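Local coordinates for SCO1/SenC family lipoprotein (Bacillus anthracis, PDB 4HDE) that probably takes part in copper delivery for cytochrome c oxidase assembly, as its SCO1/SenC relatives do, using a thioredoxin-like fold, at residues F39-C44 / N128-H133; A56-M61 / T156-I161; W10-F15 / K116-S121. All coordinates share one frame; numbering follows the deposited sequence.

Contact 1 of 3, residues F39-C44 / N128-H133; sequences FMFTNC and NGQVIH
V131 CB and the F41 ring meet in a CH-pi contact, the CB over one face and 4.1 Å from the ring centroid; C44 CB, from F41's own segment, covers the opposite face. H133 approaches the edge instead, its NE2 in the plane of the F41 ring and 3.8 Å from F41 CE2, with the two rings meeting rim to rim and their planes nearly perpendicular (87°). F41 CG stands between the backbone N and the carbonyl carbon (chi1 67°), a rotation that sets the ring edge beside H133 and one face under V131.

C44, H133 and nearby C48, the last touching both F41 and H133, probably correspond to the two cysteines and the histidine that bind copper in Sco relatives. The CxxxC motif starts where strand 35-40 runs out into a type I turn, F41 to C44.

Further out, Q130 bends back at chi2 (-65°), and its NE2 gives N43 O an almost straight bond of 3.0 Å. Its OE1 accepts from the backbone N of Q45, so a single amide grips the motif loop twice. Q130 is positioned by an Asx turn, its N donating to N128 OD1 at 3.0 Å.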
ATOM      1  N   PHE A  39       0.096   4.296  -1.643  1.00 12.98           N
ATOM      2  CA  PHE A  39       1.161   5.294  -1.512  1.00 13.20           C
ATOM      3  C   PHE A  39       0.628   6.454  -0.686  1.00 13.76           C
ATOM      4  O   PHE A  39      -0.485   6.917  -0.918  1.00 15.29           O
ATOM      5  CB  PHE A  39       1.603   5.777  -2.895  1.00 15.63           C
ATOM      6  CG  PHE A  39       2.336   4.733  -3.685  1.00 14.01           C
ATOM      7  CD1 PHE A  39       3.720   4.700  -3.685  1.00 15.92           C
ATOM      8  CD2 PHE A  39       1.648   3.774  -4.417  1.00 17.01           C
ATOM      9  CE1 PHE A  39       4.414   3.731  -4.403  1.00 16.65           C
ATOM     10  CE2 PHE A  39       2.340   2.802  -5.138  1.00 19.21           C
ATOM     11  CZ  PHE A  39       3.725   2.782  -5.125  1.00 17.67           C
HETATM   12  N   MSE A  40       1.419   6.928   0.265  1.00 13.74           N
HETATM   13  CA  MSE A  40       0.972   7.980   1.173  0.54 13.13           C
HETATM   14  C   MSE A  40       2.159   8.670   1.825  1.00 12.78           C
HETATM   15  O   MSE A  40       3.305   8.323   1.572  1.00 13.62           O
HETATM   16  CB  MSE A  40       0.071   7.387   2.251  0.54 15.01           C
HETATM   17  CG  MSE A  40       0.654   6.152   2.920  0.54 16.48           C
HETATM   18 SE   MSE A  40       0.273   6.081   4.821  0.34 39.68          SE
HETATM   19  CE  MSE A  40       1.634   7.324   5.443  0.54 25.13           C
ATOM     20  N   PHE A  41       1.884   9.684   2.635  1.00 14.06           N
ATOM     21  CA  PHE A  41       2.937  10.322   3.421  1.00 13.67           C
ATOM     22  C   PHE A  41       2.345  10.906   4.687  1.00 15.25           C
ATOM     23  O   PHE A  41       1.180  11.294   4.706  1.00 17.01           O
ATOM     24  CB  PHE A  41       3.765  11.343   2.611  1.00 14.61           C
ATOM     25  CG  PHE A  41       3.009  12.570   2.165  1.00 15.45           C
ATOM     26  CD1 PHE A  41       3.303  13.821   2.698  1.00 16.52           C
ATOM     27  CD2 PHE A  41       2.050  12.477   1.169  1.00 15.37           C
ATOM     28  CE1 PHE A  41       2.615  14.950   2.266  1.00 17.66           C
ATOM     29  CE2 PHE A  41       1.369  13.603   0.730  1.00 16.64           C
ATOM     30  CZ  PHE A  41       1.639  14.826   1.283  1.00 17.38           C
ATOM     31  N   THR A  42       3.134  10.950   5.755  1.00 14.37           N
ATOM     32  CA  THR A  42       2.575  11.280   7.066  1.00 16.45           C
ATOM     33  C   THR A  42       2.240  12.752   7.250  1.00 17.05           C
ATOM     34  O   THR A  42       1.421  13.089   8.101  1.00 21.61           O
ATOM     35  CB  THR A  42       3.459  10.799   8.247  1.00 17.94           C
ATOM     36  OG1 THR A  42       4.620  11.623   8.366  1.00 18.56           O
ATOM     37  CG2 THR A  42       3.870   9.344   8.058  1.00 18.42           C
ATOM     38  N   ASN A  43       2.848  13.631   6.463  1.00 17.19           N
ATOM     39  CA  ASN A  43       2.543  15.055   6.581  1.00 20.41           C
ATOM     40  C   ASN A  43       1.448  15.528   5.630  1.00 18.15           C
ATOM     41  O   ASN A  43       1.280  16.725   5.415  1.00 19.90           O
ATOM     42  CB  ASN A  43       3.807  15.898   6.416  1.00 21.48           C
ATOM     43  CG  ASN A  43       4.683  15.870   7.653  1.00 28.88           C
ATOM     44  OD1 ASN A  43       4.379  16.519   8.657  1.00 37.85           O
ATOM     45  ND2 ASN A  43       5.770  15.109   7.594  1.00 28.51           N
ATOM     46  N   CYS A  44       0.699  14.586   5.074  1.00 17.87           N
ATOM     47  CA  CYS A  44      -0.376  14.915   4.142  1.00 19.84           C
ATOM     48  C   CYS A  44      -1.516  15.662   4.833  1.00 24.73           C
ATOM     49  O   CYS A  44      -2.025  15.218   5.855  1.00 23.36           O
ATOM     50  CB  CYS A  44      -0.908  13.659   3.451  1.00 17.47           C
ATOM     51  SG  CYS A  44      -2.308  14.009   2.364  1.00 18.67           S
ATOM     52  N   ASN A 128       5.625  23.312  -1.735  1.00 20.54           N
ATOM     53  CA  ASN A 128       4.856  23.356  -0.493  1.00 22.01           C
ATOM     54  C   ASN A 128       4.921  22.060   0.314  1.00 20.61           C
ATOM     55  O   ASN A 128       4.349  21.967   1.397  1.00 22.10           O
ATOM     56  CB  ASN A 128       3.408  23.806  -0.739  1.00 20.19           C
ATOM     57  CG  ASN A 128       2.515  22.689  -1.249  1.00 18.76           C
ATOM     58  OD1 ASN A 128       2.983  21.658  -1.736  1.00 17.68           O
ATOM     59  ND2 ASN A 128       1.204  22.905  -1.152  1.00 21.04           N
ATOM     60  N   GLY A 129       5.619  21.060  -0.215  1.00 18.45           N
ATOM     61  CA  GLY A 129       5.845  19.822   0.509  1.00 17.79           C
ATOM     62  C   GLY A 129       4.703  18.827   0.436  1.00 15.14           C
ATOM     63  O   GLY A 129       4.813  17.723   0.968  1.00 16.26           O
ATOM     64  N   GLN A 130       3.603  19.200  -0.213  1.00 17.08           N
ATOM     65  CA  GLN A 130       2.461  18.299  -0.305  1.00 16.96           C
ATOM     66  C   GLN A 130       2.601  17.415  -1.540  1.00 17.64           C
ATOM     67  O   GLN A 130       2.160  17.767  -2.640  1.00 17.88           O
ATOM     68  CB  GLN A 130       1.145  19.081  -0.305  1.00 17.59           C
ATOM     69  CG  GLN A 130       0.829  19.734   1.041  1.00 18.64           C
ATOM     70  CD  GLN A 130       0.580  18.712   2.144  1.00 17.05           C
ATOM     71  OE1 GLN A 130      -0.407  17.980   2.120  1.00 21.16           O
ATOM     72  NE2 GLN A 130       1.492  18.646   3.102  1.00 19.46           N
ATOM     73  N   VAL A 131       3.237  16.265  -1.333  1.00 14.89           N
ATOM     74  CA  VAL A 131       3.626  15.360  -2.401  1.00 14.50           C
ATOM     75  C   VAL A 131       2.450  14.909  -3.246  1.00 15.96           C
ATOM     76  O   VAL A 131       1.416  14.486  -2.724  1.00 17.06           O
ATOM     77  CB  VAL A 131       4.343  14.123  -1.825  1.00 14.57           C
ATOM     78  CG1 VAL A 131       4.923  13.291  -2.935  1.00 16.24           C
ATOM     79  CG2 VAL A 131       5.445  14.532  -0.857  1.00 16.68           C
ATOM     80  N   ILE A 132       2.620  15.014  -4.557  1.00 15.02           N
ATOM     81  CA  ILE A 132       1.697  14.431  -5.523  1.00 15.23           C
ATOM     82  C   ILE A 132       1.948  12.927  -5.625  1.00 16.18           C
ATOM     83  O   ILE A 132       3.082  12.494  -5.781  1.00 15.57           O
ATOM     84  CB  ILE A 132       1.929  15.073  -6.904  1.00 14.42           C
ATOM     85  CG1 ILE A 132       1.575  16.567  -6.853  1.00 15.20           C
ATOM     86  CG2 ILE A 132       1.140  14.319  -7.979  1.00 16.63           C
ATOM     87  CD1 ILE A 132       2.022  17.398  -8.070  1.00 16.55           C
ATOM     88  N   HIS A 133       0.891  12.125  -5.532  1.00 15.43           N
ATOM     89  CA  HIS A 133       1.024  10.676  -5.629  1.00 15.00           C
ATOM     90  C   HIS A 133      -0.343  10.085  -5.950  1.00 16.95           C
ATOM     91  O   HIS A 133      -1.360  10.774  -5.835  1.00 17.19           O
ATOM     92  CB  HIS A 133       1.538  10.090  -4.312  1.00 15.33           C
ATOM     93  CG  HIS A 133       0.617  10.338  -3.159  1.00 13.42           C
ATOM     94  ND1 HIS A 133      -0.361   9.444  -2.777  1.00 14.33           N
ATOM     95  CD2 HIS A 133       0.504  11.397  -2.325  1.00 14.83           C
ATOM     96  CE1 HIS A 133      -1.031   9.939  -1.752  1.00 16.86           C
ATOM     97  NE2 HIS A 133      -0.528  11.124  -1.458  1.00 16.82           N
TER

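Contact 2 of 3, residues A56-M61 / T156-I161; sequences AKLQKM and TPYEDI
Y158 reaches from the first turn of helix 158-169 to helix 48-64, where K57 and M61 receive it. Just before it, T156 lays CG2 against the face of the Y158 ring turned away from K57, while its OG1 is tied back to S151 O. P157, at the N-cap position and the centre of an inverse gamma turn, leads the chain into the helix.

At Y158 the contact is densest. The extended K57 chain crosses the ring at about a right angle, and K57 CD lies over the face, 4.1 Å from the Y158 centroid and 3.7 Å from Y158 CZ. K57 turns only at its last torsion (chi4 58°), which leaves NZ 5.5 Å from that centroid, a long and at most weak cation-pi approach. M61, a selenomethionine, works nearer the root of the tyrosine on the same side of the ring: its SE is 3.7 Å from Y158 CB and meets the ring obliquely, 4.5 Å from the centroid, as a Met-aromatic contact.

E159 points away at its CB, although its carboxylate curls back until OE2 is 4.4 Å from M61 CE. One turn on from Y158, I161 faces the buried side. Its CG2 packs 3.8 Å from L58 CD1; L58 CG is anti to the backbone N (chi1 -179°), which brings its methyls against I161. L58 also touches F71 and I161 touches Y150, so the two helices meet above one face of the central sheet, as in thioredoxin-like folds, where the helix that follows the first central strand and the C-terminal helix share one face.

Alkyl, selenium and ring surfaces do nearly all the holding here; with K57 NZ 7.0 Å from E159 OE2, the opposite charges probably add only a diffuse attraction.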
ATOM      1  N   ALA A  56      -7.797   0.594   6.670  1.00 11.99           N
ATOM      2  CA  ALA A  56      -8.108  -0.065   7.941  1.00 12.27           C
ATOM      3  C   ALA A  56      -9.479  -0.758   7.921  1.00 13.13           C
ATOM      4  O   ALA A  56      -9.652  -1.832   8.503  1.00 13.00           O
ATOM      5  CB  ALA A  56      -8.025   0.926   9.081  1.00 12.78           C
ATOM      6  N   LYS A  57     -10.457  -0.152   7.255  1.00 12.73           N
ATOM      7  CA  LYS A  57     -11.771  -0.777   7.127  1.00 12.70           C
ATOM      8  C   LYS A  57     -11.634  -2.059   6.308  1.00 13.53           C
ATOM      9  O   LYS A  57     -12.193  -3.098   6.674  1.00 13.96           O
ATOM     10  CB  LYS A  57     -12.764   0.180   6.475  1.00 13.37           C
ATOM     11  CG  LYS A  57     -14.160  -0.418   6.332  1.00 16.61           C
ATOM     12  CD  LYS A  57     -15.211   0.646   6.027  1.00 16.30           C
ATOM     13  CE  LYS A  57     -16.552   0.009   5.681  1.00 18.70           C
ATOM     14  NZ  LYS A  57     -17.089  -0.864   6.764  1.00 20.84           N
ATOM     15  N   LEU A  58     -10.861  -2.001   5.229  1.00 12.77           N
ATOM     16  CA  LEU A  58     -10.599  -3.174   4.408  1.00 12.87           C
ATOM     17  C   LEU A  58      -9.890  -4.259   5.211  1.00 13.18           C
ATOM     18  O   LEU A  58     -10.213  -5.437   5.080  1.00 12.80           O
ATOM     19  CB  LEU A  58      -9.772  -2.783   3.181  1.00 13.31           C
ATOM     20  CG  LEU A  58      -9.423  -3.897   2.198  1.00 12.93           C
ATOM     21  CD1 LEU A  58     -10.676  -4.591   1.693  1.00 15.23           C
ATOM     22  CD2 LEU A  58      -8.640  -3.304   1.046  1.00 15.48           C
ATOM     23  N   GLN A  59      -8.921  -3.869   6.034  1.00 11.70           N
ATOM     24  CA  GLN A  59      -8.198  -4.804   6.885  1.00 11.40           C
ATOM     25  C   GLN A  59      -9.158  -5.544   7.819  1.00 12.65           C
ATOM     26  O   GLN A  59      -9.106  -6.771   7.958  1.00 13.27           O
ATOM     27  CB  GLN A  59      -7.132  -4.062   7.693  1.00 12.87           C
ATOM     28  CG  GLN A  59      -6.346  -4.942   8.653  1.00 13.15           C
ATOM     29  CD  GLN A  59      -5.443  -4.154   9.590  1.00 12.99           C
ATOM     30  OE1 GLN A  59      -5.844  -3.133  10.157  1.00 13.00           O
ATOM     31  NE2 GLN A  59      -4.227  -4.654   9.799  1.00 13.22           N
ATOM     32  N   LYS A  60     -10.050  -4.796   8.463  1.00 12.36           N
ATOM     33  CA  LYS A  60     -10.997  -5.373   9.399  1.00 13.52           C
ATOM     34  C   LYS A  60     -11.973  -6.314   8.680  1.00 13.11           C
ATOM     35  O   LYS A  60     -12.292  -7.406   9.163  1.00 14.26           O
ATOM     36  CB  LYS A  60     -11.750  -4.250  10.116  1.00 14.98           C
ATOM     37  CG  LYS A  60     -12.542  -4.686  11.320  1.00 20.20           C
ATOM     38  CD  LYS A  60     -13.277  -3.502  11.942  1.00 23.73           C
ATOM     39  CE  LYS A  60     -13.263  -3.570  13.459  1.00 41.74           C
ATOM     40  NZ  LYS A  60     -11.886  -3.385  13.998  1.00 42.48           N
HETATM   41  N   MSE A  61     -12.450  -5.891   7.518  1.00 13.47           N
HETATM   42  CA  MSE A  61     -13.401  -6.697   6.759  1.00 15.83           C
HETATM   43  C   MSE A  61     -12.759  -7.986   6.262  1.00 14.48           C
HETATM   44  O   MSE A  61     -13.388  -9.050   6.274  1.00 14.58           O
HETATM   45  CB  MSE A  61     -13.973  -5.883   5.597  1.00 15.80           C
HETATM   46  CG  MSE A  61     -14.894  -4.754   6.045  1.00 14.82           C
HETATM   47 SE   MSE A  61     -15.534  -3.633   4.589  0.64 19.71          SE
HETATM   48  CE  MSE A  61     -16.807  -4.869   3.763  1.00 23.26           C
ATOM     49  N   THR A 156     -14.511   3.757  -2.177  1.00 15.69           N
ATOM     50  CA  THR A 156     -13.730   2.527  -2.171  1.00 14.79           C
ATOM     51  C   THR A 156     -14.675   1.315  -2.235  1.00 13.93           C
ATOM     52  O   THR A 156     -15.578   1.186  -1.405  1.00 14.56           O
ATOM     53  CB  THR A 156     -12.847   2.456  -0.921  1.00 16.21           C
ATOM     54  OG1 THR A 156     -11.937   3.563  -0.922  1.00 17.59           O
ATOM     55  CG2 THR A 156     -12.063   1.157  -0.888  1.00 15.16           C
ATOM     56  N   PRO A 157     -14.493   0.438  -3.233  1.00 13.60           N
ATOM     57  CA  PRO A 157     -15.463  -0.643  -3.442  1.00 15.45           C
ATOM     58  C   PRO A 157     -15.110  -1.874  -2.607  1.00 14.15           C
ATOM     59  O   PRO A 157     -14.619  -2.881  -3.142  1.00 13.85           O
ATOM     60  CB  PRO A 157     -15.317  -0.942  -4.932  1.00 16.82           C
ATOM     61  CG  PRO A 157     -13.880  -0.658  -5.216  1.00 17.27           C
ATOM     62  CD  PRO A 157     -13.520   0.524  -4.336  1.00 15.68           C
ATOM     63  N   TYR A 158     -15.398  -1.806  -1.314  1.00 14.41           N
ATOM     64  CA  TYR A 158     -14.941  -2.840  -0.386  1.00 13.86           C
ATOM     65  C   TYR A 158     -15.396  -4.231  -0.799  1.00 15.64           C
ATOM     66  O   TYR A 158     -14.622  -5.183  -0.732  1.00 15.76           O
ATOM     67  CB  TYR A 158     -15.411  -2.555   1.035  1.00 14.20           C
ATOM     68  CG  TYR A 158     -14.859  -1.259   1.583  1.00 14.86           C
ATOM     69  CD1 TYR A 158     -13.542  -1.177   2.031  1.00 16.20           C
ATOM     70  CD2 TYR A 158     -15.650  -0.120   1.658  1.00 15.02           C
ATOM     71  CE1 TYR A 158     -13.034  -0.004   2.532  1.00 15.99           C
ATOM     72  CE2 TYR A 158     -15.139   1.069   2.151  1.00 17.08           C
ATOM     73  CZ  TYR A 158     -13.830   1.111   2.591  1.00 15.91           C
ATOM     74  OH  TYR A 158     -13.312   2.281   3.089  1.00 17.88           O
ATOM     75  N   GLU A 159     -16.648  -4.347  -1.224  1.00 14.35           N
ATOM     76  CA  GLU A 159     -17.193  -5.641  -1.612  1.00 15.47           C
ATOM     77  C   GLU A 159     -16.498  -6.221  -2.846  1.00 15.45           C
ATOM     78  O   GLU A 159     -16.242  -7.422  -2.899  1.00 16.10           O
ATOM     79  CB  GLU A 159     -18.707  -5.539  -1.822  1.00 17.62           C
ATOM     80  CG  GLU A 159     -19.482  -5.212  -0.559  1.00 18.94           C
ATOM     81  CD  GLU A 159     -19.468  -3.727  -0.198  1.00 19.44           C
ATOM     82  OE1 GLU A 159     -19.041  -2.897  -1.032  1.00 19.91           O
ATOM     83  OE2 GLU A 159     -19.895  -3.394   0.926  1.00 21.06           O
ATOM     84  N   ASP A 160     -16.197  -5.375  -3.832  1.00 14.95           N
ATOM     85  CA  ASP A 160     -15.425  -5.787  -5.012  1.00 15.70           C
ATOM     86  C   ASP A 160     -14.056  -6.326  -4.612  1.00 14.95           C
ATOM     87  O   ASP A 160     -13.606  -7.361  -5.109  1.00 15.58           O
ATOM     88  CB  ASP A 160     -15.204  -4.597  -5.960  1.00 18.92           C
ATOM     89  CG  ASP A 160     -16.404  -4.291  -6.848  1.00 24.79           C
ATOM     90  OD1 ASP A 160     -17.475  -4.898  -6.667  1.00 22.68           O
ATOM     91  OD2 ASP A 160     -16.269  -3.414  -7.735  1.00 24.45           O
ATOM     92  N   ILE A 161     -13.372  -5.594  -3.741  1.00 13.04           N
ATOM     93  CA  ILE A 161     -12.043  -6.002  -3.299  1.00 13.52           C
ATOM     94  C   ILE A 161     -12.086  -7.338  -2.568  1.00 13.05           C
ATOM     95  O   ILE A 161     -11.284  -8.229  -2.855  1.00 14.70           O
ATOM     96  CB  ILE A 161     -11.384  -4.929  -2.416  1.00 13.40           C
ATOM     97  CG1 ILE A 161     -11.314  -3.597  -3.178  1.00 13.08           C
ATOM     98  CG2 ILE A 161      -9.987  -5.393  -1.998  1.00 14.99           C
ATOM     99  CD1 ILE A 161     -10.829  -2.422  -2.350  1.00 14.57           C
TER

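Contact 3 of 3, residues W10-F15 / K116-S121; sequences WDLETF and KDNFQS
N118 and E13 make the polar core of this contact, one side-chain amide using both of its ends. N118 OD1 accepts from E13 N at 2.8 Å (167°), the donor tilted from the carbonyl plane. N118 ND2 gives E13 OE2 a bond of 2.8 Å (172°), lying in the plane of its own amide but meeting the carboxylate from above. ND2 also donates to F114 O one turn back, so the amide's rotation is fixed from three directions. A water lies between D11 O and N118 O, closer to the former.

Stacking supplies the second kind of contact. Q120, whose positive phi takes it out of the helix, lays its extended side chain over one face of W10. The amide and indole planes are 18° apart, with Q120 NE2 3.5 Å from W10 CE2 and Q120 CG over the six-membered ring.

Apolar packing is the third: L12 CD2 wedges 3.6 Å from N118 CB and 3.9 Å from F119 CZ.

Beneath lie V146, Y138 and W35 of the central sheet. The chain ahead of the 16-18/24-26 hairpin thus crosses the end of helix 108-119 on the sheet face opposite helices 48-64 and 158-169, a layering that belongs to the thioredoxin-like fold.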
ATOM      1  N   TRP A  10       0.455  -6.587 -14.093  1.00 13.82           N
ATOM      2  CA  TRP A  10       1.645  -5.732 -14.092  1.00 13.98           C
ATOM      3  C   TRP A  10       2.815  -6.377 -13.365  1.00 13.20           C
ATOM      4  O   TRP A  10       2.660  -6.889 -12.251  1.00 14.57           O
ATOM      5  CB  TRP A  10       1.372  -4.408 -13.399  1.00 14.07           C
ATOM      6  CG  TRP A  10       0.386  -3.490 -14.051  1.00 15.18           C
ATOM      7  CD1 TRP A  10      -0.165  -3.590 -15.298  1.00 17.29           C
ATOM      8  CD2 TRP A  10      -0.167  -2.318 -13.458  1.00 15.87           C
ATOM      9  NE1 TRP A  10      -1.024  -2.534 -15.515  1.00 17.20           N
ATOM     10  CE2 TRP A  10      -1.046  -1.744 -14.394  1.00 17.44           C
ATOM     11  CE3 TRP A  10      -0.002  -1.693 -12.217  1.00 15.44           C
ATOM     12  CZ2 TRP A  10      -1.754  -0.570 -14.132  1.00 17.95           C
ATOM     13  CZ3 TRP A  10      -0.705  -0.531 -11.961  1.00 17.07           C
ATOM     14  CH2 TRP A  10      -1.573   0.015 -12.909  1.00 18.92           C
ATOM     15  N   ASP A  11       3.980  -6.366 -14.002  1.00 14.36           N
ATOM     16  CA  ASP A  11       5.208  -6.822 -13.365  1.00 15.43           C
ATOM     17  C   ASP A  11       5.623  -5.894 -12.223  1.00 15.99           C
ATOM     18  O   ASP A  11       5.485  -4.678 -12.319  1.00 19.51           O
ATOM     19  CB  ASP A  11       6.348  -6.874 -14.386  1.00 16.08           C
ATOM     20  CG  ASP A  11       6.150  -7.936 -15.456  1.00 25.00           C
ATOM     21  OD1 ASP A  11       5.530  -8.986 -15.177  1.00 24.35           O
ATOM     22  OD2 ASP A  11       6.642  -7.719 -16.585  1.00 33.60           O
ATOM     23  N   LEU A  12       6.141  -6.487 -11.152  1.00 15.22           N
ATOM     24  CA  LEU A  12       6.691  -5.734 -10.030  0.62 14.95           C
ATOM     25  C   LEU A  12       8.134  -6.113  -9.809  1.00 18.55           C
ATOM     26  O   LEU A  12       8.476  -7.292  -9.723  1.00 18.82           O
ATOM     27  CB  LEU A  12       5.939  -6.047  -8.745  0.62 19.08           C
ATOM     28  CG  LEU A  12       4.531  -5.509  -8.607  0.62 15.46           C
ATOM     29  CD1 LEU A  12       4.042  -5.807  -7.202  0.62 17.27           C
ATOM     30  CD2 LEU A  12       4.506  -4.016  -8.887  0.62 19.60           C
ATOM     31  N   GLU A  13       8.991  -5.109  -9.711  1.00 15.17           N
ATOM     32  CA  GLU A  13      10.391  -5.368  -9.416  1.00 16.74           C
ATOM     33  C   GLU A  13      10.553  -5.884  -7.991  1.00 14.37           C
ATOM     34  O   GLU A  13       9.704  -5.656  -7.127  1.00 15.99           O
ATOM     35  CB  GLU A  13      11.213  -4.103  -9.595  1.00 17.53           C
ATOM     36  CG  GLU A  13      11.060  -3.125  -8.454  1.00 20.42           C
ATOM     37  CD  GLU A  13      11.765  -1.814  -8.712  1.00 27.10           C
ATOM     38  OE1 GLU A  13      12.713  -1.490  -7.962  1.00 36.96           O
ATOM     39  OE2 GLU A  13      11.369  -1.107  -9.657  1.00 23.62           O
ATOM     40  N   THR A  14      11.654  -6.585  -7.759  1.00 17.25           N
ATOM     41  CA  THR A  14      12.017  -7.042  -6.434  1.00 16.07           C
ATOM     42  C   THR A  14      12.561  -5.864  -5.632  1.00 15.79           C
ATOM     43  O   THR A  14      13.393  -5.103  -6.127  1.00 20.55           O
ATOM     44  CB  THR A  14      13.068  -8.152  -6.526  1.00 18.80           C
ATOM     45  OG1 THR A  14      12.516  -9.252  -7.261  1.00 24.29           O
ATOM     46  CG2 THR A  14      13.481  -8.635  -5.147  1.00 20.69           C
ATOM     47  N   PHE A  15      12.075  -5.704  -4.412  1.00 13.36           N
ATOM     48  CA  PHE A  15      12.489  -4.588  -3.560  1.00 13.81           C
ATOM     49  C   PHE A  15      12.646  -5.016  -2.103  1.00 12.75           C
ATOM     50  O   PHE A  15      12.023  -5.970  -1.643  1.00 12.98           O
ATOM     51  CB  PHE A  15      11.494  -3.427  -3.650  1.00 15.65           C
ATOM     52  CG  PHE A  15      10.133  -3.748  -3.102  1.00 13.30           C
ATOM     53  CD1 PHE A  15       9.800  -3.430  -1.794  1.00 14.25           C
ATOM     54  CD2 PHE A  15       9.179  -4.358  -3.904  1.00 13.91           C
ATOM     55  CE1 PHE A  15       8.555  -3.720  -1.291  1.00 12.94           C
ATOM     56  CE2 PHE A  15       7.932  -4.662  -3.404  1.00 13.71           C
ATOM     57  CZ  PHE A  15       7.616  -4.334  -2.093  1.00 12.91           C
ATOM     58  N   LYS A 116       6.522   5.032 -10.662  1.00 16.60           N
ATOM     59  CA  LYS A 116       6.365   5.158 -12.108  1.00 19.78           C
ATOM     60  C   LYS A 116       6.422   3.800 -12.806  1.00 18.88           C
ATOM     61  O   LYS A 116       5.573   3.482 -13.641  1.00 23.70           O
ATOM     62  CB  LYS A 116       7.450   6.079 -12.683  1.00 22.26           C
ATOM     63  CG  LYS A 116       7.590   6.041 -14.200  1.00 23.02           C
ATOM     64  CD  LYS A 116       8.675   7.001 -14.704  1.00 27.44           C
ATOM     65  CE  LYS A 116      10.087   6.487 -14.423  1.00 30.67           C
ATOM     66  NZ  LYS A 116      10.555   5.467 -15.413  1.00 32.11           N
ATOM     67  N   ASP A 117       7.427   3.002 -12.464  1.00 17.21           N
ATOM     68  CA  ASP A 117       7.732   1.802 -13.229  1.00 18.14           C
ATOM     69  C   ASP A 117       6.862   0.614 -12.863  1.00 18.82           C
ATOM     70  O   ASP A 117       6.616  -0.261 -13.699  1.00 22.36           O
ATOM     71  CB  ASP A 117       9.211   1.437 -13.076  1.00 22.21           C
ATOM     72  CG  ASP A 117      10.115   2.331 -13.899  1.00 27.27           C
ATOM     73  OD1 ASP A 117       9.582   3.146 -14.679  1.00 28.83           O
ATOM     74  OD2 ASP A 117      11.353   2.211 -13.779  1.00 33.02           O
ATOM     75  N   ASN A 118       6.394   0.583 -11.625  1.00 17.62           N
ATOM     76  CA  ASN A 118       5.630  -0.562 -11.135  1.00 16.28           C
ATOM     77  C   ASN A 118       4.138  -0.311 -11.001  1.00 17.76           C
ATOM     78  O   ASN A 118       3.330  -1.221 -11.176  1.00 19.37           O
ATOM     79  CB  ASN A 118       6.201  -1.031  -9.808  1.00 16.92           C
ATOM     80  CG  ASN A 118       7.628  -1.490  -9.939  1.00 18.13           C
ATOM     81  OD1 ASN A 118       7.891  -2.590 -10.421  1.00 19.36           O
ATOM     82  ND2 ASN A 118       8.565  -0.634  -9.549  1.00 19.49           N
ATOM     83  N   PHE A 119       3.769   0.924 -10.688  1.00 15.60           N
ATOM     84  CA  PHE A 119       2.372   1.244 -10.439  1.00 15.64           C
ATOM     85  C   PHE A 119       1.816   2.325 -11.361  1.00 16.71           C
ATOM     86  O   PHE A 119       0.689   2.780 -11.156  1.00 18.90           O
ATOM     87  CB  PHE A 119       2.170   1.613  -8.970  1.00 17.44           C
ATOM     88  CG  PHE A 119       2.404   0.464  -8.031  1.00 14.43           C
ATOM     89  CD1 PHE A 119       1.362  -0.388  -7.684  1.00 14.46           C
ATOM     90  CD2 PHE A 119       3.663   0.219  -7.509  1.00 15.25           C
ATOM     91  CE1 PHE A 119       1.572  -1.452  -6.837  1.00 15.90           C
ATOM     92  CE2 PHE A 119       3.884  -0.843  -6.666  1.00 15.45           C
ATOM     93  CZ  PHE A 119       2.831  -1.680  -6.318  1.00 16.15           C
ATOM     94  N   GLN A 120       2.586   2.709 -12.377  1.00 17.56           N
ATOM     95  CA  GLN A 120       2.147   3.693 -13.363  1.00 21.61           C
ATOM     96  C   GLN A 120       1.572   4.934 -12.704  1.00 22.85           C
ATOM     97  O   GLN A 120       0.570   5.488 -13.159  1.00 24.44           O
ATOM     98  CB  GLN A 120       1.120   3.072 -14.311  1.00 23.90           C
ATOM     99  CG  GLN A 120       1.585   1.754 -14.883  1.00 26.56           C
ATOM    100  CD  GLN A 120       0.739   1.286 -16.040  1.00 29.96           C
ATOM    101  OE1 GLN A 120      -0.144   2.002 -16.509  1.00 26.14           O
ATOM    102  NE2 GLN A 120       1.010   0.075 -16.516  1.00 33.37           N
ATOM    103  N   SER A 121       2.231   5.381 -11.643  1.00 20.84           N
ATOM    104  CA  SER A 121       1.752   6.501 -10.849  0.59 20.81           C
ATOM    105  C   SER A 121       2.859   7.537 -10.638  1.00 20.97           C
ATOM    106  O   SER A 121       3.963   7.193 -10.211  1.00 20.78           O
ATOM    107  CB  SER A 121       1.247   5.988  -9.500  0.59 23.42           C
ATOM    108  OG  SER A 121       0.639   7.017  -8.745  0.59 31.87           O
TER
HETATM  109  O   HOH W   1       4.430  -2.732 -13.700  1.00 30.54           O

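The three contacts illustrate how a thioredoxin-like domain is held together by pairings between distant parts of its chain. Their segments alternate: 10-15, 39-44 and 56-61 come first, then 116-121, 128-133 and 156-161 in the matching order 3, 1, 2. Contacts 2 and 3 lie about 23 Å apart between centres, contact 2 joining two helices on one face of the five-stranded sheet and contact 3 a loop to a helix on the other. Contact 1, at the end of strand 35-40, is about 19 Å from contact 3, which it touches through F39 and F119. Contact 1 thus carries the probable copper-binding residues, while contacts 2 and 3 belong to the two helical layers.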